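Local coordinates for Nrps/pks (PDB 4OPE), which probably catalyses decarboxylative condensation, extending the acyl chain as the KS7 ketosynthase domain of OzmH in "AT-less" oxazolomycin biosynthesis, at residues Phe76-Phe81 with Ala571-Trp576; Pro93-Phe98 with Ala153-Arg158; Ala15-Lys20 with Gly68-Val73; Val203-His208 with Pro239-Gly244. All blocks are in the same frame, centred on the assembly; numbering follows the deposited sequence.

Contact 1. Residues Phe76-Phe81 with Ala571-Trp576; sequences FDPMFF and ARERCW
D77 turns its carboxylate onto the backbone of A571, almost 500 residues further along the chain, and both of its oxygens are used. OD2 accepts from A571 N at 2.9 Å in a nearly straight bond (171°), the N-H coming from above the carboxylate plane. OD1 takes F80 N, three residues on, in an Asx motif, from the opposite face of the carboxylate. With CG anti to the backbone N (chi1 -171°), the carboxylate lies alongside A571, whose CB is 3.5 Å from D77 CG. Beside it F76 and E573 form an antiparallel hydrogen-bonded pair: F76 N donates to E573 O and E573 N to F76 O, both at 2.9 Å. C575 SG rests on F76 CB at 3.9 Å, and the P78 and E573 side chains cross at about a right angle, CD meeting CG; helix 85-90 covers C575 through Q85 and A88. Segment 571-576 belongs to a YPFARERCW sequence resembling the linker that, in modular polyketide synthases, runs back over the ketosynthase. With an alanine here in place of D77, A571 N would probably lose its acceptor and the turn at F80 would be less firmly set. The three hydrogen bonds across the contact all use backbone groups of 571-576, so the polar join does not depend on that segment's own side chains, and D77 supplies the one side-chain acceptor.

Contact 2. Residues Pro93-Phe98 with Ala153-Arg158; sequences PQERIF and ASVANR
E95 and R158 both start with CG anti to the backbone N (chi1 -172° and -170°), which sends the two chains from neighbouring helices to one meeting point. The glutamate continues extended, whereas R158 bends at chi3 and crosses it at about a right angle. E95 OE2 is gripped twice: R158 NH1 reaches it at 2.9 Å as part of a salt bridge, and S154 OG donates to it at 2.7 Å. The two donors come from opposite faces of the carboxylate plane. The salt bridge is made off the planes of both groups, through one oxygen and one nitrogen, and not as a flat, two-pronged pair; R158 has a further, weak ion pair with E87 through NH2. On the other flank V155 fits between two residues a helical turn apart: its CG1 meets F98 CD2 at 3.6 Å, obliquely to the ring, and its CG2 sits 3.9 Å from E95 CA. Helices 93-108 and 152-163 run roughly parallel here, in the same N-to-C sense, the axes of segments 93-98 and 153-158 being 9.0 Å apart and inclined by 23°. F98 also packs on V125 of strand 121-126. From the second subunit F279 packs on S154 and R158, and D173 accepts from A153 N, so helix 152-163 forms part of the dimer interface. The buried carboxylate is thus matched by a cation and a hydroxyl, which probably favours its ionised form.

Contact 3. Residues Ala15-Lys20 with Gly68-Val73; sequences AGRYPK and GWLSDV
Strand 9-17, an inner strand of the large mixed sheet of this thiolase-like fold, leaves the sheet at R17, and the loop 68-73 packs across the chain as it departs. The two directions lie 105° apart, and the contact is made of side chain on backbone more than of paired strands. R17 NH2 donates to D72 O at 3.1 Å and 162°. The oxygen lies in the guanidinium plane, at its edge, while the donor stands above the carbonyl plane. R17 bends at chi3 (64°), which folds its end back over L70, whose CD1 lies over one guanidinium face. The other leucine branch, CD2, touches R17 CB at 3.9 Å and the carbonyl group of Y18, with Y18 C at 3.7 Å. The P19 ring lies against the glycine backbone, CG at 3.4 Å from G68 C, and P19 CA makes a CA-H...O contact with W69 O at 3.3 Å. Two waters complete the join: one donates to Y18 O and accepts from S71 N, and the second takes K20 N and donates to W69 O. S71 OG is held by D22, which also forms a long, weak ion pair with R17 NE; the W69 indole N-H goes to E39, and the Y18 ring leans on F27. D72 is poorly ordered, so its bond from R17 is less certain in detail. The contact therefore joins backbone polar groups through two waters and one guanidinium, with leucine and proline supplying the apolar fill between them.

Contact 4. Residues Val203-His208 with Pro239-Gly244; sequences VNVSSH and PAEGSG
E241 OE1 takes S206 N at 2.7 Å through the anti lone pair of this carboxylate oxygen. The glutamate CG is anti to the carbonyl carbon (chi1 -69°) and the chain is extended beyond, bringing OE1 to within 3.3 Å of V205 CG1 as well. N204 adds three bonds: its backbone pairs with G242 in both directions, N to G242 O at 2.7 Å and N204 O from G242 N at 2.9 Å. The amide ND2 reaches A240 O at 3.1 Å, with that oxygen in the amide plane. V203 and S243 form the adjacent antiparallel non-hydrogen-bonded pair, V203 CG2 lying 3.9 Å from S243 OG. In the second shell R45 forms a salt bridge with E241 OE2, which also accepts from L70 N; E353 receives N204 ND2, and K211 holds S206 OG. A leucine in place of E241 would probably leave S206 N and L70 N without this acceptor and R45 without its charged mate. S243 OG bonds to T101 of helix 93-108, and P239 packs on helix 210-217. Strand 242-250 lies between strands 197-204 and 9-17, bonded to the latter through R17 and S243.

How the contacts relate
Contacts 3 and 4 are the closest pair, centres about 8 Å apart, and share strands 9-17 and 242-250 as sheet neighbours; G68 O to E241 N, at 2.7 Å, is a probable hydrogen bond between them. Contact 2, centre about 13 Å from contact 4, adds helix 93-108: Q94 OE1 meets V205 N at 2.9 Å in another probable bond, and I97 packs on both R17 and S243. Contact 1 lies outermost, with W576 touching P93, V73 and S207 and F76 touching R96 O. Contact 2 borders the second subunit. In contact 4, A240 bonds backbone to backbone with H351 and N204 bonds to E353, in a GHAE sequence that probably lies near the active site, as in relatives.

Contact 1. Residues Phe76-Phe81 with Ala571-Trp576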
loop_
_atom_site.group_PDB
_atom_site.type_symbol
_atom_site.label_atom_id
_atom_site.label_comp_id
_atom_site.label_asym_id
_atom_site.label_seq_id
_atom_site.Cartn_x
_atom_site.Cartn_y
_atom_site.Cartn_z
ATOM N N PHE A 76 15.989 -12.898 15.338
ATOM C CA PHE A 76 16.116 -13.021 13.923
ATOM C C PHE A 76 17.298 -13.957 13.619
ATOM O O PHE A 76 18.182 -14.151 14.483
ATOM C CB PHE A 76 16.361 -11.642 13.312
ATOM C CG PHE A 76 16.220 -11.607 11.824
ATOM C CD1 PHE A 76 15.181 -12.267 11.192
ATOM C CD2 PHE A 76 17.141 -10.957 11.069
ATOM C CE1 PHE A 76 15.059 -12.251 9.816
ATOM C CE2 PHE A 76 17.028 -10.903 9.686
ATOM C CZ PHE A 76 15.965 -11.535 9.052
ATOM N N ASP A 77 17.269 -14.532 12.410
ATOM C CA ASP A 77 18.315 -15.384 11.854
ATOM C C ASP A 77 18.883 -14.655 10.617
ATOM O O ASP A 77 18.556 -14.983 9.456
ATOM C CB ASP A 77 17.702 -16.742 11.498
ATOM C CG ASP A 77 18.722 -17.790 11.111
ATOM O OD1 ASP A 77 19.888 -17.410 10.915
ATOM O OD2 ASP A 77 18.343 -19.007 11.009
ATOM N N PRO A 78 19.737 -13.652 10.865
ATOM C CA PRO A 78 20.241 -12.802 9.764
ATOM C C PRO A 78 21.100 -13.583 8.756
ATOM O O PRO A 78 21.088 -13.276 7.534
ATOM C CB PRO A 78 21.095 -11.743 10.469
ATOM C CG PRO A 78 21.297 -12.247 11.864
ATOM C CD PRO A 78 20.213 -13.229 12.191
HETATM N N MSE A 79 21.836 -14.570 9.269
HETATM C CA MSE A 79 22.746 -15.346 8.437
HETATM C C MSE A 79 21.918 -16.122 7.453
HETATM O O MSE A 79 22.359 -16.359 6.326
HETATM C CB MSE A 79 23.663 -16.278 9.225
HETATM C CG MSE A 79 24.650 -15.588 10.180
HETATM SE SE MSE A 79 25.826 -14.198 9.368
HETATM C CE MSE A 79 25.660 -12.844 10.804
ATOM N N PHE A 80 20.715 -16.522 7.862
ATOM C CA PHE A 80 19.854 -17.340 7.019
ATOM C C PHE A 80 19.457 -16.466 5.882
ATOM O O PHE A 80 19.527 -16.861 4.716
ATOM C CB PHE A 80 18.611 -17.884 7.787
ATOM C CG PHE A 80 17.714 -18.764 6.966
ATOM C CD1 PHE A 80 16.865 -18.228 6.010
ATOM C CD2 PHE A 80 17.705 -20.125 7.157
ATOM C CE1 PHE A 80 16.027 -19.031 5.255
ATOM C CE2 PHE A 80 16.868 -20.945 6.413
ATOM C CZ PHE A 80 16.025 -20.397 5.453
ATOM N N PHE A 81 19.086 -15.261 6.224
ATOM C CA PHE A 81 18.636 -14.307 5.213
ATOM C C PHE A 81 19.703 -13.436 4.565
ATOM O O PHE A 81 19.355 -12.451 3.981
ATOM C CB PHE A 81 17.509 -13.454 5.791
ATOM C CG PHE A 81 16.294 -14.261 6.109
ATOM C CD1 PHE A 81 15.480 -14.731 5.081
ATOM C CD2 PHE A 81 16.008 -14.604 7.396
ATOM C CE1 PHE A 81 14.366 -15.502 5.360
ATOM C CE2 PHE A 81 14.906 -15.355 7.675
ATOM C CZ PHE A 81 14.078 -15.815 6.667
ATOM N N ALA A 571 17.320 -19.598 13.689
ATOM C CA ALA A 571 18.169 -19.238 14.789
ATOM C C ALA A 571 17.538 -18.036 15.409
ATOM O O ALA A 571 16.936 -17.243 14.684
ATOM C CB ALA A 571 19.571 -18.894 14.312
ATOM N N ARG A 572 17.705 -17.892 16.723
ATOM C CA ARG A 572 17.224 -16.717 17.446
ATOM C C ARG A 572 18.345 -15.818 17.988
ATOM O O ARG A 572 18.584 -15.799 19.191
ATOM C CB ARG A 572 16.313 -17.150 18.572
ATOM C CG ARG A 572 15.054 -17.785 18.054
ATOM C CD ARG A 572 14.289 -18.456 19.153
ATOM N NE ARG A 572 14.651 -19.854 19.226
ATOM C CZ ARG A 572 14.589 -20.604 20.322
ATOM N NH1 ARG A 572 14.178 -20.093 21.488
ATOM N NH2 ARG A 572 14.955 -21.885 20.245
ATOM N N GLU A 573 18.985 -15.059 17.090
ATOM C CA GLU A 573 19.932 -14.008 17.458
ATOM C C GLU A 573 19.149 -12.737 17.769
ATOM O O GLU A 573 18.302 -12.309 16.979
ATOM C CB GLU A 573 20.922 -13.689 16.327
ATOM C CG GLU A 573 21.596 -14.890 15.658
ATOM C CD GLU A 573 22.463 -15.712 16.603
ATOM O OE1 GLU A 573 22.486 -16.971 16.471
ATOM O OE2 GLU A 573 23.125 -15.087 17.474
ATOM N N ARG A 574 19.453 -12.148 18.927
ATOM C CA ARG A 574 18.937 -10.858 19.329
ATOM C C ARG A 574 19.403 -9.803 18.320
ATOM O O ARG A 574 20.576 -9.713 18.001
ATOM C CB ARG A 574 19.408 -10.565 20.742
ATOM C CG ARG A 574 19.110 -9.167 21.205
ATOM C CD ARG A 574 19.042 -9.027 22.728
ATOM N NE ARG A 574 18.571 -7.685 23.039
ATOM C CZ ARG A 574 17.310 -7.358 23.275
ATOM N NH1 ARG A 574 17.009 -6.091 23.510
ATOM N NH2 ARG A 574 16.347 -8.278 23.274
ATOM N N CYS A 575 18.469 -9.052 17.768
ATOM C CA CYS A 575 18.786 -7.909 16.915
ATOM C C CYS A 575 17.888 -6.755 17.352
ATOM O O CYS A 575 16.716 -6.617 16.951
ATOM C CB CYS A 575 18.587 -8.229 15.424
ATOM S SG CYS A 575 19.421 -9.747 14.886
ATOM N N TRP A 576 18.430 -5.965 18.262
ATOM C CA TRP A 576 17.706 -4.834 18.802
ATOM C C TRP A 576 18.733 -3.752 18.923
ATOM O O TRP A 576 19.846 -4.021 19.368
ATOM C CB TRP A 576 17.067 -5.172 20.146
ATOM C CG TRP A 576 15.819 -4.352 20.454
ATOM C CD1 TRP A 576 15.711 -3.358 21.369
ATOM C CD2 TRP A 576 14.518 -4.470 19.842
ATOM N NE1 TRP A 576 14.434 -2.863 21.392
ATOM C CE2 TRP A 576 13.678 -3.515 20.462
ATOM C CE3 TRP A 576 13.983 -5.286 18.839
ATOM C CZ2 TRP A 576 12.335 -3.356 20.127
ATOM C CZ3 TRP A 576 12.630 -5.121 18.493
ATOM C CH2 TRP A 576 11.825 -4.160 19.144
#

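Contact 2. Residues Pro93-Phe98 with Ala153-Arg158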
loop_
_atom_site.group_PDB
_atom_site.type_symbol
_atom_site.label_atom_id
_atom_site.label_comp_id
_atom_site.label_asym_id
_atom_site.label_seq_id
_atom_site.Cartn_x
_atom_site.Cartn_y
_atom_site.Cartn_z
ATOM N N PRO A 93 11.497 -4.802 13.296
ATOM C CA PRO A 93 11.200 -6.211 13.443
ATOM C C PRO A 93 10.046 -6.692 12.584
ATOM O O PRO A 93 9.930 -7.863 12.332
ATOM C CB PRO A 93 10.863 -6.344 14.938
ATOM C CG PRO A 93 10.637 -4.994 15.421
ATOM C CD PRO A 93 11.521 -4.137 14.597
ATOM N N GLN A 94 9.202 -5.792 12.114
ATOM C CA GLN A 94 8.151 -6.163 11.174
ATOM C C GLN A 94 8.778 -6.739 9.908
ATOM O O GLN A 94 8.324 -7.747 9.417
ATOM C CB GLN A 94 7.224 -4.968 10.883
ATOM C CG GLN A 94 6.518 -4.485 12.147
ATOM C CD GLN A 94 5.655 -3.221 12.003
ATOM O OE1 GLN A 94 4.770 -2.972 12.846
ATOM N NE2 GLN A 94 5.914 -2.422 10.981
ATOM N N GLU A 95 9.813 -6.111 9.382
ATOM C CA GLU A 95 10.488 -6.632 8.183
ATOM C C GLU A 95 11.110 -8.013 8.434
ATOM O O GLU A 95 10.998 -8.916 7.655
ATOM C CB GLU A 95 11.567 -5.652 7.749
ATOM C CG GLU A 95 12.230 -5.960 6.416
ATOM C CD GLU A 95 13.072 -4.793 5.868
ATOM O OE1 GLU A 95 13.291 -3.769 6.553
ATOM O OE2 GLU A 95 13.542 -4.904 4.728
ATOM N N ARG A 96 11.701 -8.193 9.582
ATOM C CA ARG A 96 12.375 -9.430 9.860
ATOM C C ARG A 96 11.421 -10.583 10.092
ATOM O O ARG A 96 11.615 -11.693 9.608
ATOM C CB ARG A 96 13.215 -9.246 11.096
ATOM C CG ARG A 96 14.167 -8.043 11.023
ATOM C CD ARG A 96 15.041 -8.015 12.250
ATOM N NE ARG A 96 14.994 -6.745 12.940
ATOM C CZ ARG A 96 14.986 -6.614 14.252
ATOM N NH1 ARG A 96 14.934 -7.666 15.067
ATOM N NH2 ARG A 96 15.005 -5.410 14.753
ATOM N N ILE A 97 10.388 -10.313 10.865
ATOM C CA ILE A 97 9.434 -11.333 11.224
ATOM C C ILE A 97 8.635 -11.772 10.021
ATOM O O ILE A 97 8.347 -12.962 9.845
ATOM C CB ILE A 97 8.536 -10.818 12.336
ATOM C CG1 ILE A 97 9.379 -10.781 13.612
ATOM C CG2 ILE A 97 7.307 -11.705 12.487
ATOM C CD1 ILE A 97 8.635 -10.286 14.824
ATOM N N PHE A 98 8.270 -10.823 9.185
ATOM C CA PHE A 98 7.547 -11.177 8.002
ATOM C C PHE A 98 8.355 -12.099 7.054
ATOM O O PHE A 98 7.793 -12.942 6.363
ATOM C CB PHE A 98 7.088 -9.924 7.283
ATOM C CG PHE A 98 6.062 -10.175 6.255
ATOM C CD1 PHE A 98 4.839 -10.711 6.597
ATOM C CD2 PHE A 98 6.302 -9.899 4.961
ATOM C CE1 PHE A 98 3.866 -10.970 5.640
ATOM C CE2 PHE A 98 5.327 -10.153 3.993
ATOM C CZ PHE A 98 4.112 -10.696 4.340
ATOM N N ALA A 153 7.664 -0.440 2.051
ATOM C CA ALA A 153 8.064 -1.154 0.840
ATOM C C ALA A 153 9.148 -2.157 1.113
ATOM O O ALA A 153 9.156 -3.217 0.493
ATOM C CB ALA A 153 8.564 -0.198 -0.184
ATOM N N SER A 154 10.054 -1.856 2.039
ATOM C CA SER A 154 11.106 -2.809 2.366
ATOM C C SER A 154 10.588 -4.179 2.863
ATOM O O SER A 154 11.125 -5.246 2.518
ATOM C CB SER A 154 12.036 -2.217 3.393
ATOM O OG SER A 154 13.350 -2.671 3.144
ATOM N N VAL A 155 9.519 -4.154 3.643
ATOM C CA VAL A 155 8.907 -5.368 4.047
ATOM C C VAL A 155 8.468 -6.245 2.835
ATOM O O VAL A 155 8.714 -7.485 2.817
ATOM C CB VAL A 155 7.727 -5.110 4.965
ATOM C CG1 VAL A 155 7.188 -6.440 5.444
ATOM C CG2 VAL A 155 8.148 -4.240 6.146
ATOM N N ALA A 156 7.837 -5.651 1.825
ATOM C CA ALA A 156 7.455 -6.467 0.690
ATOM C C ALA A 156 8.671 -6.804 -0.192
ATOM O O ALA A 156 8.866 -7.958 -0.583
ATOM C CB ALA A 156 6.388 -5.790 -0.106
ATOM N N ASN A 157 9.482 -5.790 -0.493
ATOM C CA ASN A 157 10.598 -5.912 -1.450
ATOM C C ASN A 157 11.647 -6.930 -0.992
ATOM O O ASN A 157 12.145 -7.725 -1.770
ATOM C CB ASN A 157 11.299 -4.568 -1.611
ATOM C CG ASN A 157 10.481 -3.545 -2.330
ATOM O OD1 ASN A 157 10.820 -2.386 -2.294
ATOM N ND2 ASN A 157 9.425 -3.947 -2.985
ATOM N N ARG A 158 11.960 -6.894 0.288
ATOM C CA ARG A 158 12.872 -7.846 0.825
ATOM C C ARG A 158 12.342 -9.296 0.692
ATOM O O ARG A 158 13.074 -10.222 0.303
ATOM C CB ARG A 158 13.184 -7.492 2.261
ATOM C CG ARG A 158 14.332 -8.318 2.842
ATOM C CD ARG A 158 15.080 -7.531 3.903
ATOM N NE ARG A 158 16.356 -7.075 3.390
ATOM C CZ ARG A 158 16.981 -5.950 3.723
ATOM N NH1 ARG A 158 16.474 -5.082 4.576
ATOM N NH2 ARG A 158 18.143 -5.685 3.175
#

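Contact 3. Residues Ala15-Lys20 with Gly68-Val73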
loop_
_atom_site.group_PDB
_atom_site.type_symbol
_atom_site.label_atom_id
_atom_site.label_comp_id
_atom_site.label_asym_id
_atom_site.label_seq_id
_atom_site.Cartn_x
_atom_site.Cartn_y
_atom_site.Cartn_z
ATOM N N ALA A 15 0.293 -19.088 7.466
ATOM C CA ALA A 15 1.234 -19.077 8.553
ATOM C C ALA A 15 1.119 -17.791 9.354
ATOM O O ALA A 15 0.636 -16.786 8.849
ATOM C CB ALA A 15 2.625 -19.246 7.990
ATOM N N GLY A 16 1.532 -17.823 10.609
ATOM C CA GLY A 16 1.340 -16.699 11.513
ATOM C C GLY A 16 1.899 -16.855 12.915
ATOM O O GLY A 16 2.049 -17.959 13.403
ATOM N N ARG A 17 2.242 -15.741 13.555
ATOM C CA ARG A 17 2.476 -15.712 14.989
ATOM C C ARG A 17 1.556 -14.696 15.581
ATOM O O ARG A 17 1.427 -13.611 15.050
ATOM C CB ARG A 17 3.882 -15.275 15.304
ATOM C CG ARG A 17 4.920 -16.165 14.686
ATOM C CD ARG A 17 6.288 -15.519 14.702
ATOM N NE ARG A 17 6.740 -15.324 16.075
ATOM C CZ ARG A 17 7.832 -14.647 16.406
ATOM N NH1 ARG A 17 8.588 -14.099 15.467
ATOM N NH2 ARG A 17 8.155 -14.504 17.681
ATOM N N TYR A 18 0.960 -15.044 16.703
ATOM C CA TYR A 18 0.066 -14.163 17.426
ATOM C C TYR A 18 0.395 -14.268 18.923
ATOM O O TYR A 18 1.268 -15.061 19.311
ATOM C CB TYR A 18 -1.369 -14.557 17.095
ATOM C CG TYR A 18 -1.616 -14.467 15.614
ATOM C CD1 TYR A 18 -1.698 -13.240 14.980
ATOM C CD2 TYR A 18 -1.712 -15.592 14.833
ATOM C CE1 TYR A 18 -1.903 -13.137 13.619
ATOM C CE2 TYR A 18 -1.918 -15.506 13.456
ATOM C CZ TYR A 18 -2.004 -14.265 12.852
ATOM O OH TYR A 18 -2.210 -14.163 11.499
ATOM N N PRO A 19 -0.253 -13.443 19.764
ATOM C CA PRO A 19 0.047 -13.463 21.169
ATOM C C PRO A 19 -0.092 -14.853 21.770
ATOM O O PRO A 19 -1.151 -15.480 21.625
ATOM C CB PRO A 19 -0.983 -12.522 21.736
ATOM C CG PRO A 19 -1.120 -11.512 20.672
ATOM C CD PRO A 19 -1.139 -12.327 19.431
ATOM N N LYS A 20 0.996 -15.318 22.418
ATOM C CA LYS A 20 1.057 -16.612 23.046
ATOM C C LYS A 20 0.947 -17.757 22.045
ATOM O O LYS A 20 0.613 -18.885 22.398
ATOM C CB LYS A 20 -0.042 -16.707 24.121
ATOM C CG LYS A 20 0.130 -15.661 25.201
ATOM C CD LYS A 20 -0.657 -16.052 26.426
ATOM C CE LYS A 20 -0.446 -15.060 27.551
ATOM N NZ LYS A 20 0.983 -14.992 27.980
ATOM N N GLY A 68 -1.497 -7.549 23.414
ATOM C CA GLY A 68 -1.176 -8.883 22.879
ATOM C C GLY A 68 0.242 -8.911 22.390
ATOM O O GLY A 68 0.550 -8.272 21.402
ATOM N N TRP A 69 1.123 -9.623 23.081
ATOM C CA TRP A 69 2.559 -9.541 22.804
ATOM C C TRP A 69 3.032 -10.777 22.128
ATOM O O TRP A 69 2.628 -11.855 22.516
ATOM C CB TRP A 69 3.344 -9.365 24.093
ATOM C CG TRP A 69 2.828 -8.217 24.840
ATOM C CD1 TRP A 69 1.976 -8.250 25.884
ATOM C CD2 TRP A 69 3.041 -6.846 24.541
ATOM N NE1 TRP A 69 1.682 -6.990 26.285
ATOM C CE2 TRP A 69 2.330 -6.106 25.472
ATOM C CE3 TRP A 69 3.805 -6.170 23.592
ATOM C CZ2 TRP A 69 2.321 -4.728 25.467
ATOM C CZ3 TRP A 69 3.821 -4.804 23.610
ATOM C CH2 TRP A 69 3.070 -4.101 24.519
ATOM N N LEU A 70 3.872 -10.640 21.102
ATOM C CA LEU A 70 4.567 -11.792 20.573
ATOM C C LEU A 70 5.574 -12.209 21.599
ATOM O O LEU A 70 6.143 -11.384 22.267
ATOM C CB LEU A 70 5.272 -11.455 19.274
ATOM C CG LEU A 70 4.366 -11.264 18.066
ATOM C CD1 LEU A 70 5.194 -11.183 16.809
ATOM C CD2 LEU A 70 3.393 -12.407 17.929
ATOM N N SER A 71 5.825 -13.499 21.707
ATOM C CA SER A 71 6.746 -14.000 22.732
ATOM C C SER A 71 8.150 -13.389 22.631
ATOM O O SER A 71 8.814 -13.168 23.665
ATOM C CB SER A 71 6.806 -15.541 22.738
ATOM O OG SER A 71 7.615 -16.022 21.688
ATOM N N ASP A 72 8.601 -13.106 21.413
ATOM C CA ASP A 72 9.912 -12.524 21.258
ATOM C C ASP A 72 10.126 -11.893 19.902
ATOM O O ASP A 72 10.313 -12.613 18.929
ATOM C CB ASP A 72 10.948 -13.604 21.468
ATOM C CG ASP A 72 12.375 -13.126 21.181
ATOM O OD1 ASP A 72 12.768 -11.944 21.493
ATOM O OD2 ASP A 72 13.111 -13.993 20.649
ATOM N N VAL A 73 10.192 -10.560 19.858
ATOM C CA VAL A 73 10.257 -9.819 18.597
ATOM C C VAL A 73 11.656 -9.387 18.191
ATOM O O VAL A 73 11.862 -8.976 17.067
ATOM C CB VAL A 73 9.377 -8.550 18.604
ATOM C CG1 VAL A 73 7.916 -8.897 18.523
ATOM C CG2 VAL A 73 9.641 -7.723 19.843
HETATM O O HOH W 1 3.964 -15.234 20.322
HETATM O O HOH W 2 3.440 -14.378 23.867
#

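Contact 4. Residues Val203-His208 with Pro239-Gly244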
loop_
_atom_site.group_PDB
_atom_site.type_symbol
_atom_site.label_atom_id
_atom_site.label_comp_id
_atom_site.label_asym_id
_atom_site.label_seq_id
_atom_site.Cartn_x
_atom_site.Cartn_y
_atom_site.Cartn_z
ATOM N N VAL A 203 1.524 -7.449 9.059
ATOM C CA VAL A 203 2.391 -7.590 10.187
ATOM C C VAL A 203 2.265 -6.366 11.030
ATOM O O VAL A 203 2.091 -5.283 10.486
ATOM C CB VAL A 203 3.847 -7.835 9.768
ATOM C CG1 VAL A 203 4.322 -6.804 8.807
ATOM C CG2 VAL A 203 4.766 -7.832 10.975
ATOM N N ASN A 204 2.321 -6.547 12.347
ATOM C CA ASN A 204 2.304 -5.444 13.264
ATOM C C ASN A 204 3.091 -5.765 14.538
ATOM O O ASN A 204 2.813 -6.761 15.203
ATOM C CB ASN A 204 0.859 -5.168 13.596
ATOM C CG ASN A 204 0.674 -3.911 14.401
ATOM O OD1 ASN A 204 0.901 -2.814 13.890
ATOM N ND2 ASN A 204 0.206 -4.054 15.650
ATOM N N VAL A 205 4.067 -4.919 14.868
ATOM C CA VAL A 205 4.836 -5.048 16.110
ATOM C C VAL A 205 4.789 -3.787 16.925
ATOM O O VAL A 205 5.016 -2.725 16.405
ATOM C CB VAL A 205 6.313 -5.359 15.841
ATOM C CG1 VAL A 205 7.066 -5.482 17.141
ATOM C CG2 VAL A 205 6.456 -6.666 15.088
ATOM N N SER A 206 4.510 -3.932 18.213
ATOM C CA SER A 206 4.464 -2.840 19.184
ATOM C C SER A 206 5.843 -2.630 19.794
ATOM O O SER A 206 6.121 -3.038 20.940
ATOM C CB SER A 206 3.524 -3.203 20.320
ATOM O OG SER A 206 2.218 -3.350 19.832
ATOM N N SER A 207 6.686 -1.986 19.023
ATOM C CA SER A 207 8.087 -1.840 19.348
ATOM C C SER A 207 8.375 -0.644 20.244
ATOM O O SER A 207 9.394 -0.637 20.900
ATOM C CB SER A 207 8.875 -1.641 18.055
ATOM O OG SER A 207 8.498 -0.396 17.481
ATOM N N HIS A 208 7.504 0.363 20.241
ATOM C CA HIS A 208 7.804 1.608 20.892
ATOM C C HIS A 208 6.625 2.099 21.723
ATOM O O HIS A 208 5.486 1.993 21.299
ATOM C CB HIS A 208 8.131 2.609 19.809
ATOM C CG HIS A 208 8.886 3.810 20.279
ATOM N ND1 HIS A 208 8.295 4.813 21.000
ATOM C CD2 HIS A 208 10.160 4.203 20.070
ATOM C CE1 HIS A 208 9.172 5.768 21.241
ATOM N NE2 HIS A 208 10.313 5.424 20.678
ATOM N N PRO A 239 -4.117 -3.017 21.986
ATOM C CA PRO A 239 -3.259 -3.387 20.872
ATOM C C PRO A 239 -2.715 -4.805 20.988
ATOM O O PRO A 239 -2.475 -5.325 22.081
ATOM C CB PRO A 239 -2.099 -2.373 20.957
ATOM C CG PRO A 239 -2.599 -1.269 21.800
ATOM C CD PRO A 239 -3.482 -1.976 22.796
ATOM N N ALA A 240 -2.510 -5.419 19.855
ATOM C CA ALA A 240 -1.843 -6.686 19.832
ATOM C C ALA A 240 -0.894 -6.800 18.653
ATOM O O ALA A 240 -1.066 -6.106 17.640
ATOM C CB ALA A 240 -2.861 -7.785 19.767
ATOM N N GLU A 241 0.096 -7.678 18.811
ATOM C CA GLU A 241 1.113 -7.880 17.814
ATOM C C GLU A 241 0.816 -9.138 16.959
ATOM O O GLU A 241 0.106 -10.047 17.367
ATOM C CB GLU A 241 2.433 -8.042 18.502
ATOM C CG GLU A 241 2.946 -6.786 19.171
ATOM C CD GLU A 241 4.315 -6.990 19.823
ATOM O OE1 GLU A 241 5.181 -6.096 19.755
ATOM O OE2 GLU A 241 4.548 -8.055 20.404
ATOM N N GLY A 242 1.312 -9.156 15.745
ATOM C CA GLY A 242 1.121 -10.321 14.919
ATOM C C GLY A 242 1.750 -10.233 13.546
ATOM O O GLY A 242 2.038 -9.161 13.036
ATOM N N SER A 243 1.922 -11.391 12.952
ATOM C CA SER A 243 2.425 -11.524 11.604
ATOM C C SER A 243 1.656 -12.679 10.977
ATOM O O SER A 243 1.485 -13.741 11.626
ATOM C CB SER A 243 3.891 -11.919 11.654
ATOM O OG SER A 243 4.511 -11.727 10.410
ATOM N N GLY A 244 1.187 -12.489 9.736
ATOM C CA GLY A 244 0.500 -13.536 9.083
ATOM C C GLY A 244 0.493 -13.411 7.601
ATOM O O GLY A 244 0.577 -12.327 7.063
#